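Local atomic coordinates of alginate lyase (Chitinophaga sp. MD30, PDB entry 6KCW), a protein that cleaves alginate as a polysaccharide lyase of family 36, probably by beta-elimination, and binds a calcium ion. Residues I2-I8 with D26-A30. Numbering follows the deposited sequence.
Sequences IPSSLSI and DFGNA
Ile8 lays its CD1 methyl over the centre of the Phe27 ring, a CH-pi contact 3.9 Å from the centroid and only 9° off the ring normal. With CG1 anti to the carbonyl carbon (chi1 -45°) and the chain extended beyond it, Ile8 CD1 also lies 3.6 Å from Asp26 O. Two residues back along the strand, Leu6 splits its methyls: CD2 sits 3.3 Å from Asp26 O, while CD1 comes obliquely to the ring, 3.9 Å from Phe27 CD1. Pro3 continues the row, its CG 3.2 Å from Phe27 O. An alanine in place of Phe27 is likely to leave the Ile8 methyl without its aromatic face and open a gap beside Leu6, Trp10 and Leu235. Gly28, just past the helix, faces Pro3 with a positive phi (99°) that suits glycine, since a CB would crowd Phe27 O. No hydrogen bond joins the two segments; Asp26 OD2 is held by the hydroxyls of Tyr13 and Tyr18, Asn29 OD1 by Asp65 N and ND2 by Ala1 O. Side-chain carbons of strand 5-8 and Pro3 thus pack on the ring and last carbonyls of helix 20-27, outside strand 228-241 of a concanavalin-like beta-sandwich.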
ATOM      1  N   ILE A   2       0.352  -3.367  19.424  1.00 56.74           N
ATOM      2  CA  ILE A   2      -0.552  -3.249  18.285  1.00 47.76           C
ATOM      3  C   ILE A   2      -1.025  -1.803  18.235  1.00 47.51           C
ATOM      4  O   ILE A   2      -2.077  -1.477  18.809  1.00 50.55           O
ATOM      5  CB  ILE A   2      -1.739  -4.211  18.402  1.00 48.34           C
ATOM      6  CG1 ILE A   2      -1.245  -5.596  18.789  1.00 49.81           C
ATOM      7  CG2 ILE A   2      -2.514  -4.272  17.098  1.00 45.64           C
ATOM      8  CD1 ILE A   2      -2.362  -6.600  18.894  1.00 55.39           C
ATOM      9  N   PRO A   3      -0.305  -0.921  17.545  1.00 44.20           N
ATOM     10  CA  PRO A   3      -0.638   0.508  17.597  1.00 41.54           C
ATOM     11  C   PRO A   3      -2.012   0.803  17.020  1.00 43.36           C
ATOM     12  O   PRO A   3      -2.521   0.084  16.155  1.00 41.23           O
ATOM     13  CB  PRO A   3       0.461   1.149  16.744  1.00 41.26           C
ATOM     14  CG  PRO A   3       0.807   0.081  15.750  1.00 42.62           C
ATOM     15  CD  PRO A   3       0.698  -1.220  16.506  1.00 39.18           C
ATOM     16  N   SER A   4      -2.618   1.879  17.526  1.00 47.21           N
ATOM     17  CA  SER A   4      -3.736   2.519  16.848  1.00 45.50           C
ATOM     18  C   SER A   4      -3.349   3.841  16.200  1.00 43.92           C
ATOM     19  O   SER A   4      -4.119   4.360  15.391  1.00 45.03           O
ATOM     20  CB  SER A   4      -4.922   2.731  17.805  1.00 42.77           C
ATOM     21  OG  SER A   4      -4.504   3.214  19.058  1.00 48.78           O
ATOM     22  N   SER A   5      -2.172   4.379  16.511  1.00 44.12           N
ATOM     23  CA  SER A   5      -1.624   5.521  15.799  1.00 42.81           C
ATOM     24  C   SER A   5      -0.112   5.361  15.676  1.00 48.14           C
ATOM     25  O   SER A   5       0.540   4.721  16.507  1.00 47.24           O
ATOM     26  CB  SER A   5      -1.950   6.839  16.500  1.00 46.46           C
ATOM     27  OG  SER A   5      -1.377   6.868  17.793  1.00 51.05           O
ATOM     28  N   LEU A   6       0.442   5.945  14.620  1.00 44.43           N
ATOM     29  CA  LEU A   6       1.877   5.901  14.407  1.00 46.47           C
ATOM     30  C   LEU A   6       2.300   7.206  13.764  1.00 41.08           C
ATOM     31  O   LEU A   6       1.560   7.786  12.966  1.00 43.33           O
ATOM     32  CB  LEU A   6       2.308   4.729  13.509  1.00 39.01           C
ATOM     33  CG  LEU A   6       2.258   3.294  14.024  1.00 43.58           C
ATOM     34  CD1 LEU A   6       2.666   2.361  12.900  1.00 39.64           C
ATOM     35  CD2 LEU A   6       3.154   3.096  15.238  1.00 43.71           C
ATOM     36  N   SER A   7       3.507   7.647  14.098  1.00 41.53           N
ATOM     37  CA  SER A   7       4.086   8.830  13.471  1.00 42.35           C
ATOM     38  C   SER A   7       5.580   8.572  13.357  1.00 44.41           C
ATOM     39  O   SER A   7       6.290   8.526  14.366  1.00 48.27           O
ATOM     40  CB  SER A   7       3.792  10.087  14.276  1.00 42.17           C
ATOM     41  OG  SER A   7       3.147  11.039  13.456  1.00 46.36           O
ATOM     42  N   ILE A   8       6.045   8.372  12.130  1.00 40.77           N
ATOM     43  CA  ILE A   8       7.397   7.909  11.873  1.00 40.60           C
ATOM     44  C   ILE A   8       7.913   8.720  10.695  1.00 41.10           C
ATOM     45  O   ILE A   8       7.398   8.592   9.580  1.00 42.97           O
ATOM     46  CB  ILE A   8       7.452   6.399  11.565  1.00 39.87           C
ATOM     47  CG1 ILE A   8       6.594   5.602  12.560  1.00 40.13           C
ATOM     48  CG2 ILE A   8       8.889   5.896  11.619  1.00 41.62           C
ATOM     49  CD1 ILE A   8       6.355   4.138  12.190  1.00 35.86           C
ATOM     50  N   ASP A  26       9.432   0.700  15.764  1.00 49.15           N
ATOM     51  CA  ASP A  26       8.717   1.895  15.315  1.00 45.72           C
ATOM     52  C   ASP A  26       7.258   1.604  14.984  1.00 46.94           C
ATOM     53  O   ASP A  26       6.367   2.393  15.321  1.00 45.64           O
ATOM     54  CB  ASP A  26       9.415   2.480  14.093  1.00 45.78           C
ATOM     55  CG  ASP A  26      10.776   3.015  14.421  1.00 45.43           C
ATOM     56  OD1 ASP A  26      10.873   3.687  15.466  1.00 51.01           O
ATOM     57  OD2 ASP A  26      11.736   2.762  13.657  1.00 41.58           O
ATOM     58  N   PHE A  27       7.026   0.507  14.306  1.00 50.31           N
ATOM     59  CA  PHE A  27       5.710   0.137  13.887  1.00 44.09           C
ATOM     60  C   PHE A  27       4.986  -0.645  14.939  1.00 45.89           C
ATOM     61  O   PHE A  27       3.800  -0.732  14.909  1.00 49.44           O
ATOM     62  CB  PHE A  27       5.807  -0.700  12.636  1.00 44.95           C
ATOM     63  CG  PHE A  27       6.229   0.059  11.425  1.00 44.23           C
ATOM     64  CD1 PHE A  27       5.305   0.634  10.611  1.00 41.37           C
ATOM     65  CD2 PHE A  27       7.535   0.143  11.079  1.00 44.02           C
ATOM     66  CE1 PHE A  27       5.675   1.308   9.501  1.00 37.87           C
ATOM     67  CE2 PHE A  27       7.921   0.817   9.973  1.00 40.38           C
ATOM     68  CZ  PHE A  27       6.989   1.400   9.176  1.00 41.30           C
ATOM     69  N   GLY A  28       5.702  -1.230  15.870  1.00 47.07           N
ATOM     70  CA  GLY A  28       5.076  -2.018  16.910  1.00 43.29           C
ATOM     71  C   GLY A  28       5.174  -3.470  16.555  1.00 49.04           C
ATOM     72  O   GLY A  28       5.402  -4.291  17.373  1.00 47.09           O
ATOM     73  N   ASN A  29       5.005  -3.773  15.293  1.00 46.25           N
ATOM     74  CA  ASN A  29       5.123  -5.117  14.817  1.00 47.66           C
ATOM     75  C   ASN A  29       5.348  -5.048  13.326  1.00 48.06           C
ATOM     76  O   ASN A  29       4.896  -4.125  12.721  1.00 49.22           O
ATOM     77  CB  ASN A  29       3.935  -5.989  15.243  1.00 46.07           C
ATOM     78  CG  ASN A  29       2.648  -5.598  14.589  1.00 47.23           C
ATOM     79  OD1 ASN A  29       2.360  -6.021  13.503  1.00 47.03           O
ATOM     80  ND2 ASN A  29       1.860  -4.820  15.269  1.00 46.76           N
ATOM     81  N   ALA A  30       6.070  -6.010  12.761  1.00 48.16           N
ATOM     82  CA  ALA A  30       6.400  -6.073  11.329  1.00 49.55           C
ATOM     83  C   ALA A  30       6.903  -7.462  11.039  1.00 58.05           C
ATOM     84  O   ALA A  30       8.082  -7.706  11.123  1.00 54.45           O
ATOM     85  CB  ALA A  30       7.480  -5.072  11.010  1.00 52.03           C
TER